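Local coordinates for acyl-CoA thioester hydrolase HI0827 (Haemophilus influenzae Rd KW20, PDB 3BJK), which hydrolyses the thioester bond of a broad range of acyl-coenzyme A molecules and works as a hexamer, a trimer of hotdog-fold dimers, at residues A47-E52 against I92-E97; G82-V87 against A146-Q151; W99-A104 against G109-V114; I133-E136 against E140-K143. The protein carries 1 engineered substitution. One frame throughout, in Å; residues are numbered along the deposited sequence.

Contacts 1, 2 and 3 all reach the one antiparallel sheet of the subunit, on the neighbouring strands 77-87, 91-101 and 111-123. Contact 1 lies deepest, about 6 Å from the chain centre, and lays helix 35-54 on strand 91-101; contact 3 uses the far end of that strand, with its centre about 22 Å away. Contacts 2 and 4 share the C-terminal helix 139-148 and meet at V87, their centres about 12 Å apart. Along the chain contact 1 crosses contact 2, while contacts 3 and 4 are nested inside the loop that contact 2 closes. Contacts 3 and 4 lie about 33 Å apart, yet K101 of a second subunit pairs with E140, placing both at the boundary with a second subunit.

Contact 1: residues A47-E52 against I92-E97; sequences AILAKE and IKIKVE. With EDO (1,2-ethanediol), chain S.
A50 meets the ends of two isoleucines, I92 and I94, where the long central helix of the hotdog fold lies on its curved sheet. The methyl CD1 of I94 is 3.6 Å from A50 N and 4.1 Å from A50 CB, while I92 CD1 approaches the same residue from its carbonyl side, 3.5 Å from A50 O. Both isoleucines hold CG1 anti to the carbonyl carbon, and their nearly extended chains end in the methyl that does the touching. L49 completes this first shell: its CD1 comes within 3.9 Å of I94 CD1, the two side chains crossing obliquely. The small A50 puts its CB against both isoleucine ends, and the axes of the short segments, at 144°, approach to 9.2 Å. All four touching residues are buried.

Further out, F121 of strand 111-123 touches both A50 and I94, and L17 of strand 15-21 lies against L49, which continues the apolar layer across neighbouring strands. On the helix flank beyond this layer, E52 meets the subunit boundary: its OE2 forms salt bridges with K101 and R19 of the second subunit. A bound ethanediol, probably from the crystallisation liquor, bridges the same carboxylate, its O2 donating to E52 OE1 and its O1 to E52 OE2, each at 2.9 Å.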
loop_
_atom_site.group_PDB
_atom_site.type_symbol
_atom_site.label_atom_id
_atom_site.label_comp_id
_atom_site.label_asym_id
_atom_site.label_seq_id
_atom_site.Cartn_x
_atom_site.Cartn_y
_atom_site.Cartn_z
ATOM N N ALA C 47 -6.715 2.595 -20.003
ATOM C CA ALA C 47 -6.303 4.014 -20.088
ATOM C C ALA C 47 -5.032 4.243 -20.857
ATOM O O ALA C 47 -4.917 5.288 -21.571
ATOM C CB ALA C 47 -6.151 4.588 -18.709
ATOM N N ILE C 48 -4.084 3.327 -20.744
ATOM C CA ILE C 48 -2.817 3.410 -21.507
ATOM C C ILE C 48 -3.144 3.466 -23.013
ATOM O O ILE C 48 -2.646 4.304 -23.724
ATOM C CB ILE C 48 -1.844 2.225 -21.201
ATOM C CG1 ILE C 48 -1.235 2.349 -19.784
ATOM C CG2 ILE C 48 -0.699 2.190 -22.206
ATOM C CD1 ILE C 48 -0.381 1.123 -19.309
ATOM N N LEU C 49 -3.968 2.529 -23.463
ATOM C CA LEU C 49 -4.359 2.426 -24.860
ATOM C C LEU C 49 -5.169 3.689 -25.310
ATOM O O LEU C 49 -4.913 4.268 -26.369
ATOM C CB LEU C 49 -5.154 1.164 -25.088
ATOM C CG LEU C 49 -5.115 0.533 -26.519
ATOM C CD1 LEU C 49 -6.423 -0.058 -26.875
ATOM C CD2 LEU C 49 -4.564 1.395 -27.660
ATOM N N ALA C 50 -6.087 4.137 -24.460
ATOM C CA ALA C 50 -6.764 5.414 -24.710
ATOM C C ALA C 50 -5.789 6.577 -24.807
ATOM O O ALA C 50 -5.921 7.382 -25.718
ATOM C CB ALA C 50 -7.806 5.708 -23.670
ATOM N N LYS C 51 -4.828 6.706 -23.895
ATOM C CA LYS C 51 -3.909 7.819 -24.001
ATOM C C LYS C 51 -3.074 7.729 -25.280
ATOM O O LYS C 51 -2.718 8.738 -25.844
ATOM C CB LYS C 51 -2.970 7.875 -22.786
ATOM C CG LYS C 51 -3.691 8.165 -21.513
ATOM C CD LYS C 51 -2.826 7.946 -20.370
ATOM C CE LYS C 51 -3.563 7.836 -19.072
ATOM N NZ LYS C 51 -2.678 7.071 -18.174
ATOM N N GLU C 52 -2.720 6.497 -25.678
ATOM C CA GLU C 52 -1.945 6.288 -26.886
ATOM C C GLU C 52 -2.717 6.868 -28.121
ATOM O O GLU C 52 -2.190 7.646 -28.901
ATOM C CB GLU C 52 -1.589 4.809 -27.059
ATOM C CG GLU C 52 -0.379 4.351 -26.229
ATOM C CD GLU C 52 -0.226 2.826 -26.173
ATOM O OE1 GLU C 52 -1.223 2.075 -26.387
ATOM O OE2 GLU C 52 0.902 2.387 -25.891
ATOM N N ILE C 92 -13.242 7.286 -26.451
ATOM C CA ILE C 92 -12.604 6.083 -26.902
ATOM C C ILE C 92 -13.208 4.925 -26.114
ATOM O O ILE C 92 -13.160 4.921 -24.890
ATOM C CB ILE C 92 -11.094 6.137 -26.596
ATOM C CG1 ILE C 92 -10.489 7.351 -27.273
ATOM C CG2 ILE C 92 -10.391 4.903 -27.089
ATOM C CD1 ILE C 92 -9.309 7.842 -26.641
ATOM N N LYS C 93 -13.735 3.935 -26.816
ATOM C CA LYS C 93 -14.410 2.792 -26.165
ATOM C C LYS C 93 -13.462 1.590 -26.346
ATOM O O LYS C 93 -13.013 1.328 -27.464
ATOM C CB LYS C 93 -15.769 2.612 -26.848
ATOM C CG LYS C 93 -16.687 1.487 -26.361
ATOM C CD LYS C 93 -18.016 1.524 -27.120
ATOM C CE LYS C 93 -18.971 0.478 -26.577
ATOM N NZ LYS C 93 -20.187 0.282 -27.399
ATOM N N ILE C 94 -13.128 0.894 -25.256
ATOM C CA ILE C 94 -12.121 -0.137 -25.299
ATOM C C ILE C 94 -12.695 -1.353 -24.568
ATOM O O ILE C 94 -13.160 -1.221 -23.446
ATOM C CB ILE C 94 -10.763 0.290 -24.668
ATOM C CG1 ILE C 94 -10.098 1.352 -25.527
ATOM C CG2 ILE C 94 -9.845 -0.953 -24.513
ATOM C CD1 ILE C 94 -9.024 2.048 -24.950
ATOM N N LYS C 95 -12.696 -2.510 -25.222
ATOM C CA LYS C 95 -12.943 -3.786 -24.506
ATOM C C LYS C 95 -11.627 -4.339 -23.923
ATOM O O LYS C 95 -10.617 -4.493 -24.647
ATOM C CB LYS C 95 -13.598 -4.793 -25.421
ATOM C CG LYS C 95 -14.124 -6.079 -24.678
ATOM C CD LYS C 95 -14.572 -7.078 -25.684
ATOM C CE LYS C 95 -15.257 -8.295 -25.031
ATOM N NZ LYS C 95 -14.931 -8.406 -23.630
ATOM N N VAL C 96 -11.629 -4.624 -22.621
ATOM C CA VAL C 96 -10.477 -5.205 -21.915
ATOM C C VAL C 96 -10.808 -6.634 -21.494
ATOM O O VAL C 96 -11.912 -6.882 -20.989
ATOM C CB VAL C 96 -10.133 -4.339 -20.674
ATOM C CG1 VAL C 96 -8.980 -4.934 -19.850
ATOM C CG2 VAL C 96 -9.813 -2.919 -21.104
ATOM N N GLU C 97 -9.926 -7.586 -21.821
ATOM C CA GLU C 97 -9.971 -8.933 -21.275
ATOM C C GLU C 97 -8.743 -9.165 -20.399
ATOM O O GLU C 97 -7.592 -8.780 -20.766
ATOM C CB GLU C 97 -9.925 -9.969 -22.341
ATOM C CG GLU C 97 -11.034 -9.892 -23.387
ATOM C CD GLU C 97 -11.026 -11.096 -24.329
ATOM O OE1 GLU C 97 -9.942 -11.699 -24.580
ATOM O OE2 GLU C 97 -12.117 -11.443 -24.843
HETATM C C1 EDO S . 0.475 -1.381 -26.703
HETATM O O1 EDO S . 0.770 -0.115 -27.341
HETATM C C2 EDO S . -0.947 -1.397 -26.130
HETATM O O2 EDO S . -1.166 -0.471 -25.065
#

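Contact 2: residues G82-V87 against A146-Q151. With EDO (1,2-ethanediol), chain T.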
loop_
_atom_site.group_PDB
_atom_site.type_symbol
_atom_site.label_atom_id
_atom_site.label_comp_id
_atom_site.label_asym_id
_atom_site.label_seq_id
_atom_site.Cartn_x
_atom_site.Cartn_y
_atom_site.Cartn_z
ATOM N N GLY C 82 -6.474 -5.228 -24.764
ATOM C CA GLY C 82 -7.406 -4.192 -25.139
ATOM C C GLY C 82 -7.706 -4.231 -26.620
ATOM O O GLY C 82 -6.816 -4.466 -27.431
ATOM N N GLN C 83 -8.971 -4.020 -26.952
ATOM C CA GLN C 83 -9.432 -3.844 -28.296
ATOM C C GLN C 83 -10.293 -2.563 -28.346
ATOM O O GLN C 83 -11.363 -2.502 -27.742
ATOM C CB GLN C 83 -10.236 -5.071 -28.721
ATOM C CG GLN C 83 -10.759 -4.989 -30.098
ATOM C CD GLN C 83 -11.573 -6.202 -30.461
ATOM O OE1 GLN C 83 -11.695 -7.155 -29.670
ATOM N NE2 GLN C 83 -12.167 -6.172 -31.656
ATOM N N CYS C 84 -9.826 -1.562 -29.107
ATOM C CA CYS C 84 -10.603 -0.354 -29.274
ATOM C C CYS C 84 -11.773 -0.670 -30.225
ATOM O O CYS C 84 -11.559 -1.164 -31.326
ATOM C CB CYS C 84 -9.729 0.794 -29.768
ATOM S SG CYS C 84 -10.667 2.249 -30.194
ATOM N N LEU C 85 -12.988 -0.372 -29.759
ATOM C CA LEU C 85 -14.250 -0.645 -30.426
ATOM C C LEU C 85 -14.784 0.543 -31.237
ATOM O O LEU C 85 -15.487 0.367 -32.239
ATOM C CB LEU C 85 -15.299 -1.045 -29.372
ATOM C CG LEU C 85 -15.081 -2.347 -28.558
ATOM C CD1 LEU C 85 -16.293 -2.706 -27.674
ATOM C CD2 LEU C 85 -14.778 -3.492 -29.515
ATOM N N LYS C 86 -14.440 1.749 -30.801
ATOM C CA LYS C 86 -15.040 2.973 -31.288
ATOM C C LYS C 86 -14.280 4.194 -30.797
ATOM O O LYS C 86 -13.848 4.257 -29.651
ATOM C CB LYS C 86 -16.505 3.055 -30.837
ATOM C CG LYS C 86 -17.303 4.067 -31.552
ATOM C CD LYS C 86 -18.677 4.210 -30.964
ATOM C CE LYS C 86 -19.301 5.480 -31.458
ATOM N NZ LYS C 86 -19.625 5.389 -32.902
ATOM N N VAL C 87 -14.103 5.159 -31.686
ATOM C CA VAL C 87 -13.423 6.405 -31.355
ATOM C C VAL C 87 -14.341 7.552 -31.789
ATOM O O VAL C 87 -14.733 7.603 -32.927
ATOM C CB VAL C 87 -12.073 6.557 -32.108
ATOM C CG1 VAL C 87 -11.358 7.873 -31.679
ATOM C CG2 VAL C 87 -11.186 5.342 -31.882
ATOM N N ALA C 146 -8.314 1.119 -38.296
ATOM C CA ALA C 146 -8.125 0.053 -39.257
ATOM C C ALA C 146 -8.701 -1.256 -38.735
ATOM O O ALA C 146 -9.415 -1.941 -39.444
ATOM C CB ALA C 146 -6.653 -0.096 -39.596
ATOM N N LEU C 147 -8.393 -1.606 -37.501
ATOM C CA LEU C 147 -8.968 -2.813 -36.908
ATOM C C LEU C 147 -10.484 -2.699 -36.713
ATOM O O LEU C 147 -11.185 -3.686 -36.804
ATOM C CB LEU C 147 -8.284 -3.165 -35.581
ATOM C CG LEU C 147 -6.754 -3.393 -35.635
ATOM C CD1 LEU C 147 -6.131 -3.280 -34.253
ATOM C CD2 LEU C 147 -6.348 -4.727 -36.271
ATOM N N ILE C 148 -10.990 -1.501 -36.434
ATOM C CA ILE C 148 -12.435 -1.315 -36.310
ATOM C C ILE C 148 -13.086 -1.556 -37.674
ATOM O O ILE C 148 -14.078 -2.281 -37.769
ATOM C CB ILE C 148 -12.796 0.079 -35.737
ATOM C CG1 ILE C 148 -12.449 0.133 -34.242
ATOM C CG2 ILE C 148 -14.290 0.389 -35.918
ATOM C CD1 ILE C 148 -12.275 1.540 -33.698
ATOM N N SER C 149 -12.509 -0.993 -38.732
ATOM C CA SER C 149 -13.088 -1.130 -40.080
ATOM C C SER C 149 -13.119 -2.575 -40.619
ATOM O O SER C 149 -13.676 -2.823 -41.692
ATOM C CB SER C 149 -12.367 -0.211 -41.078
ATOM O OG SER C 149 -11.043 -0.651 -41.341
ATOM N N GLU C 150 -12.521 -3.514 -39.882
ATOM C CA GLU C 150 -12.554 -4.935 -40.238
ATOM C C GLU C 150 -13.792 -5.697 -39.697
ATOM O O GLU C 150 -14.328 -6.582 -40.393
ATOM C CB GLU C 150 -11.246 -5.612 -39.809
ATOM C CG GLU C 150 -10.051 -5.144 -40.636
ATOM C CD GLU C 150 -8.746 -5.863 -40.309
ATOM O OE1 GLU C 150 -8.639 -6.497 -39.229
ATOM O OE2 GLU C 150 -7.814 -5.783 -41.146
ATOM N N GLN C 151 -14.258 -5.329 -38.496
ATOM C CA GLN C 151 -15.368 -6.011 -37.790
ATOM C C GLN C 151 -15.073 -7.502 -37.605
ATOM O O GLN C 151 -14.228 -7.879 -36.787
ATOM C CB GLN C 151 -16.732 -5.835 -38.486
ATOM C CG GLN C 151 -16.927 -4.555 -39.344
ATOM C CD GLN C 151 -16.941 -4.837 -40.847
ATOM O OE1 GLN C 151 -17.942 -5.315 -41.405
ATOM N NE2 GLN C 151 -15.832 -4.527 -41.514
HETATM C C1 EDO T . -6.146 -2.187 -30.738
HETATM O O1 EDO T . -7.577 -2.091 -30.806
HETATM C C2 EDO T . -5.512 -0.789 -30.790
HETATM O O2 EDO T . -5.184 -0.296 -32.113
#
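C84 is the first residue of the strand to meet I148, and it does so twice. Its carbonyl O lies 3.3 Å from I148 CG1, and its sulfur, placed anti to the backbone N (chi1 173°), reaches I148 CD1 at 3.9 Å. The backbone N of C84 is engaged by a bound ethanediol, whose O1 accepts a nearly straight bond of 2.9 Å (163° at the hydrogen); L147 CD1 packs on the carbon C1 of that molecule at 3.7 Å. The CB of L85 points away from the helix, leaving the carbonyl O to face I148, 3.6 Å from CG1.

L85 and K86 together bond to the single residue K93 of strand 91-101, and L85 has helix-like backbone angles followed by extended ones at K86, the signature of a classic beta bulge. This irregularity lies near the end of strand 77-87 in the hotdog sheet, and the C-terminal helix 139-148 lays its last turn against it. K86 contributes its backbone N, 3.6 Å from I148 CD1, whereas its CB points away.

V87 reaches the same methyl more loosely with CG2, and it also touches L141, two helical turns earlier. Beyond I148 the chain leaves through a type I turn, in which Q151 N donates to I148 O at 3.1 Å.

Contact 3: residues W99-A104 against G109-V114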
loop_
_atom_site.group_PDB
_atom_site.type_symbol
_atom_site.label_atom_id
_atom_site.label_comp_id
_atom_site.label_asym_id
_atom_site.label_seq_id
_atom_site.Cartn_x
_atom_site.Cartn_y
_atom_site.Cartn_z
ATOM N N TRP C 99 -6.541 -12.058 -18.609
ATOM C CA TRP C 99 -6.131 -13.406 -18.815
ATOM C C TRP C 99 -5.036 -13.717 -17.784
ATOM O O TRP C 99 -4.220 -12.859 -17.441
ATOM C CB TRP C 99 -5.571 -13.573 -20.238
ATOM C CG TRP C 99 -6.608 -13.610 -21.347
ATOM C CD1 TRP C 99 -7.290 -12.542 -21.900
ATOM C CD2 TRP C 99 -7.032 -14.756 -22.044
ATOM N NE1 TRP C 99 -8.111 -12.980 -22.878
ATOM C CE2 TRP C 99 -7.989 -14.335 -22.997
ATOM C CE3 TRP C 99 -6.708 -16.122 -21.957
ATOM C CZ2 TRP C 99 -8.627 -15.224 -23.841
ATOM C CZ3 TRP C 99 -7.350 -17.009 -22.807
ATOM C CH2 TRP C 99 -8.293 -16.551 -23.747
ATOM N N VAL C 100 -5.053 -14.948 -17.329
ATOM C CA VAL C 100 -4.060 -15.508 -16.414
ATOM C C VAL C 100 -3.236 -16.594 -17.123
ATOM O O VAL C 100 -3.727 -17.316 -18.006
ATOM C CB VAL C 100 -4.777 -16.109 -15.154
ATOM C CG1 VAL C 100 -4.004 -17.183 -14.503
ATOM C CG2 VAL C 100 -5.176 -14.993 -14.158
ATOM N N LYS C 101 -1.975 -16.696 -16.713
ATOM C CA LYS C 101 -1.089 -17.818 -17.053
ATOM C C LYS C 101 -0.521 -18.453 -15.776
ATOM O O LYS C 101 0.037 -17.739 -14.922
ATOM C CB LYS C 101 0.052 -17.314 -17.951
ATOM C CG LYS C 101 1.034 -18.384 -18.464
ATOM C CD LYS C 101 2.189 -17.704 -19.242
ATOM C CE LYS C 101 3.121 -18.640 -19.883
ATOM N NZ LYS C 101 4.171 -17.985 -20.726
ATOM N N LYS C 102 -0.684 -19.775 -15.650
ATOM C CA LYS C 102 -0.118 -20.560 -14.555
ATOM C C LYS C 102 1.340 -20.884 -14.891
ATOM O O LYS C 102 1.619 -21.647 -15.823
ATOM C CB LYS C 102 -0.842 -21.917 -14.383
ATOM C CG LYS C 102 -2.349 -21.873 -14.202
ATOM C CD LYS C 102 -2.717 -20.973 -13.079
ATOM C CE LYS C 102 -3.805 -21.567 -12.196
ATOM N NZ LYS C 102 -4.057 -20.656 -11.022
ATOM N N VAL C 103 2.253 -20.326 -14.105
ATOM C CA VAL C 103 3.714 -20.543 -14.284
ATOM C C VAL C 103 4.356 -21.280 -13.109
ATOM O O VAL C 103 5.401 -21.935 -13.289
ATOM C CB VAL C 103 4.470 -19.204 -14.529
ATOM C CG1 VAL C 103 3.930 -18.503 -15.783
ATOM C CG2 VAL C 103 4.328 -18.251 -13.321
ATOM N N ALA C 104 3.755 -21.167 -11.918
ATOM C CA ALA C 104 4.268 -21.850 -10.710
ATOM C C ALA C 104 3.173 -22.487 -9.845
ATOM O O ALA C 104 3.431 -22.873 -8.695
ATOM C CB ALA C 104 5.111 -20.902 -9.866
ATOM N N GLY C 109 1.517 -23.568 -17.418
ATOM C CA GLY C 109 1.337 -23.218 -18.824
ATOM C C GLY C 109 -0.109 -22.949 -19.213
ATOM O O GLY C 109 -0.353 -22.258 -20.193
ATOM N N GLU C 110 -1.063 -23.487 -18.451
ATOM C CA GLU C 110 -2.487 -23.185 -18.656
ATOM C C GLU C 110 -2.809 -21.678 -18.668
ATOM O O GLU C 110 -2.340 -20.924 -17.794
ATOM C CB GLU C 110 -3.338 -23.914 -17.591
ATOM C CG GLU C 110 -4.824 -23.565 -17.657
ATOM C CD GLU C 110 -5.697 -24.392 -16.726
ATOM O OE1 GLU C 110 -5.730 -24.096 -15.499
ATOM O OE2 GLU C 110 -6.382 -25.307 -17.242
ATOM N N ARG C 111 -3.619 -21.249 -19.644
ATOM C CA ARG C 111 -4.055 -19.854 -19.757
ATOM C C ARG C 111 -5.558 -19.773 -20.002
ATOM O O ARG C 111 -6.112 -20.594 -20.743
ATOM C CB ARG C 111 -3.358 -19.083 -20.894
ATOM C CG ARG C 111 -1.875 -19.362 -21.057
ATOM C CD ARG C 111 -1.247 -18.607 -22.248
ATOM N NE ARG C 111 -0.095 -19.363 -22.770
ATOM C CZ ARG C 111 1.161 -18.915 -22.897
ATOM N NH1 ARG C 111 1.513 -17.664 -22.569
ATOM N NH2 ARG C 111 2.087 -19.733 -23.364
ATOM N N TYR C 112 -6.210 -18.795 -19.379
ATOM C CA TYR C 112 -7.623 -18.548 -19.625
ATOM C C TYR C 112 -8.093 -17.168 -19.191
ATOM O O TYR C 112 -7.413 -16.482 -18.425
ATOM C CB TYR C 112 -8.476 -19.625 -18.957
ATOM C CG TYR C 112 -8.156 -19.792 -17.513
ATOM C CD1 TYR C 112 -8.726 -18.983 -16.542
ATOM C CD2 TYR C 112 -7.257 -20.751 -17.116
ATOM C CE1 TYR C 112 -8.418 -19.159 -15.209
ATOM C CE2 TYR C 112 -6.922 -20.927 -15.805
ATOM C CZ TYR C 112 -7.505 -20.151 -14.841
ATOM O OH TYR C 112 -7.136 -20.386 -13.515
ATOM N N CYS C 113 -9.245 -16.782 -19.752
ATOM C CA CYS C 113 -9.825 -15.451 -19.557
ATOM C C CYS C 113 -10.572 -15.475 -18.226
ATOM O O CYS C 113 -11.389 -16.353 -17.996
ATOM C CB CYS C 113 -10.797 -15.110 -20.697
ATOM S SG CYS C 113 -11.347 -13.469 -20.504
ATOM N N VAL C 114 -10.208 -14.583 -17.332
ATOM C CA VAL C 114 -10.823 -14.499 -16.012
ATOM C C VAL C 114 -11.835 -13.368 -15.869
ATOM O O VAL C 114 -12.739 -13.490 -15.069
ATOM C CB VAL C 114 -9.736 -14.405 -14.865
ATOM C CG1 VAL C 114 -8.975 -15.677 -14.823
ATOM C CG2 VAL C 114 -8.793 -13.226 -15.038
#
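W99 and C113 face each other in a non-hydrogen-bonded pair, with the indole laid flat over the cysteine. C113 CB stands above the six-membered ring, 3.9 Å from its centroid and only 17° off the ring normal, a CH-pi contact. C113 SG lies over the five-membered ring at 4.3 Å, so one cysteine spans both halves of the indole. The tryptophan holds CG anti to its carbonyl carbon (chi1 -75°), which swings the ring across to the partner strand; W99 NE1 is hydrogen-bonded to E97 OE1.

On the same sheet face, K101 and R111 run side by side. K101 CE packs over one face of the R111 guanidinium, 3.6 Å from CZ. K101 NZ and R111 NH1 are close donors without a hydrogen bond, and E52 of the second subunit, salt-bridged to K101 NZ, probably offsets the charge. The opposite face carries V100 and Y112; V100 also meets V114, crossing at about a right angle, CG2 to CG1 at 3.9 Å. K102 bends round so that its CE lies 3.8 Å from Y112 OH, its NZ being salt-bridged to D76.

Backbone bonds fix this register: V100 N to Y112 O at 3.0 Å, Y112 N to V100 O at 3.2 Å, and K102 N to E110 O at 2.9 Å. The pairing is that of an antiparallel beta hairpin, joining strands 91-101 and 111-123 of the hotdog sheet.

Contact 4: residues I133-E136 against E140-K143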
loop_
_atom_site.group_PDB
_atom_site.type_symbol
_atom_site.label_atom_id
_atom_site.label_comp_id
_atom_site.label_asym_id
_atom_site.label_seq_id
_atom_site.Cartn_x
_atom_site.Cartn_y
_atom_site.Cartn_z
ATOM N N ILE C 133 -9.633 14.561 -30.132
ATOM C CA ILE C 133 -8.547 13.654 -30.475
ATOM C C ILE C 133 -7.919 14.091 -31.801
ATOM O O ILE C 133 -8.641 14.274 -32.775
ATOM C CB ILE C 133 -9.066 12.223 -30.578
ATOM C CG1 ILE C 133 -9.542 11.752 -29.182
ATOM C CG2 ILE C 133 -7.980 11.295 -31.092
ATOM C CD1 ILE C 133 -10.313 10.554 -29.226
ATOM N N PRO C 134 -6.574 14.268 -31.836
ATOM C CA PRO C 134 -5.933 14.680 -33.081
ATOM C C PRO C 134 -6.041 13.590 -34.129
ATOM O O PRO C 134 -5.699 12.445 -33.865
ATOM C CB PRO C 134 -4.460 14.930 -32.688
ATOM C CG PRO C 134 -4.238 14.178 -31.481
ATOM C CD PRO C 134 -5.584 14.084 -30.759
ATOM N N ARG C 135 -6.511 13.964 -35.313
ATOM C CA ARG C 135 -6.785 13.016 -36.389
ATOM C C ARG C 135 -5.647 12.968 -37.402
ATOM O O ARG C 135 -5.436 11.952 -38.046
ATOM C CB ARG C 135 -8.076 13.411 -37.095
ATOM C CG ARG C 135 -9.282 13.398 -36.207
ATOM C CD ARG C 135 -9.964 12.067 -36.293
ATOM N NE ARG C 135 -10.679 11.735 -35.078
ATOM C CZ ARG C 135 -11.430 10.649 -34.940
ATOM N NH1 ARG C 135 -11.552 9.760 -35.927
ATOM N NH2 ARG C 135 -12.039 10.433 -33.785
ATOM N N GLU C 136 -4.934 14.082 -37.535
ATOM C CA GLU C 136 -3.779 14.205 -38.426
ATOM C C GLU C 136 -2.469 13.724 -37.751
ATOM O O GLU C 136 -2.201 14.033 -36.587
ATOM C CB GLU C 136 -3.674 15.674 -38.923
ATOM C CG GLU C 136 -3.028 16.727 -37.952
ATOM C CD GLU C 136 -3.578 16.716 -36.468
ATOM O OE1 GLU C 136 -4.820 16.353 -36.173
ATOM O OE2 GLU C 136 -2.730 17.075 -35.572
ATOM N N GLU C 140 -1.350 5.896 -33.923
ATOM C CA GLU C 140 -2.016 5.053 -32.960
ATOM C C GLU C 140 -3.518 5.006 -33.271
ATOM O O GLU C 140 -4.123 3.935 -33.219
ATOM C CB GLU C 140 -1.709 5.530 -31.540
ATOM C CG GLU C 140 -0.191 5.378 -31.164
ATOM C CD GLU C 140 0.174 4.050 -30.423
ATOM O OE1 GLU C 140 -0.705 3.148 -30.278
ATOM O OE2 GLU C 140 1.344 3.932 -29.954
ATOM N N LEU C 141 -4.099 6.155 -33.617
ATOM C CA LEU C 141 -5.517 6.234 -34.038
ATOM C C LEU C 141 -5.737 5.478 -35.341
ATOM O O LEU C 141 -6.675 4.697 -35.454
ATOM C CB LEU C 141 -5.951 7.692 -34.214
ATOM C CG LEU C 141 -7.349 8.008 -34.778
ATOM C CD1 LEU C 141 -8.451 7.412 -33.882
ATOM C CD2 LEU C 141 -7.548 9.528 -34.960
ATOM N N GLU C 142 -4.857 5.729 -36.311
ATOM C CA GLU C 142 -4.857 5.031 -37.604
ATOM C C GLU C 142 -4.971 3.503 -37.435
ATOM O O GLU C 142 -5.851 2.897 -38.036
ATOM C CB GLU C 142 -3.589 5.401 -38.424
ATOM C CG GLU C 142 -3.827 5.852 -39.849
ATOM C CD GLU C 142 -2.512 6.041 -40.663
ATOM O OE1 GLU C 142 -1.403 6.216 -40.077
ATOM O OE2 GLU C 142 -2.594 6.013 -41.915
ATOM N N LYS C 143 -4.092 2.905 -36.625
ATOM C CA LYS C 143 -4.113 1.456 -36.309
ATOM C C LYS C 143 -5.464 0.931 -35.729
ATOM O O LYS C 143 -5.988 -0.113 -36.154
ATOM C CB LYS C 143 -3.017 1.120 -35.276
ATOM C CG LYS C 143 -1.621 0.879 -35.822
ATOM C CD LYS C 143 -0.671 0.351 -34.701
ATOM C CE LYS C 143 0.634 -0.278 -35.297
ATOM N NZ LYS C 143 1.150 -1.363 -34.397
#
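The extended backbone of I133-P134 and the first helical turn at E140-K143 come nearest at R135 and L141, whose CA atoms are 7.3 Å apart, and the L141 side chain bridges the gap. A single branch of L141 does the touching. Its CG is anti to the backbone N (chi1 174°), which sends the side chain out from the helix to the loop, where CD2 lies 3.6 Å from P134 O. The same methyl packs against R135 CD at 3.7 Å and over one face of the guanidinium, displaced to the rim of the group, with R135 NE 3.8 Å away. R135 points its CB away from the helix, but a bend at chi2 (-93°) folds the chain back, bringing the guanidinium face beneath that methyl. I133 adds a looser apolar touch, its CG2 4.3 Å from L141 CD2.

N138, just before helix 139-148, ties the two segments from between them: its OD1 accepts from L141 N, and its ND2 donates to P134 O. One asparagine side chain thus bonds both the helix N-H of L141 and the carbonyl on which L141 rests. V87 of strand 77-87 also touches I133 and R135, and I53 of helix 35-54 lies on L141. Here the C-terminal helix, outside the core helix and sheet of the hotdog fold, packs a buried leucine against the loop that leads into it.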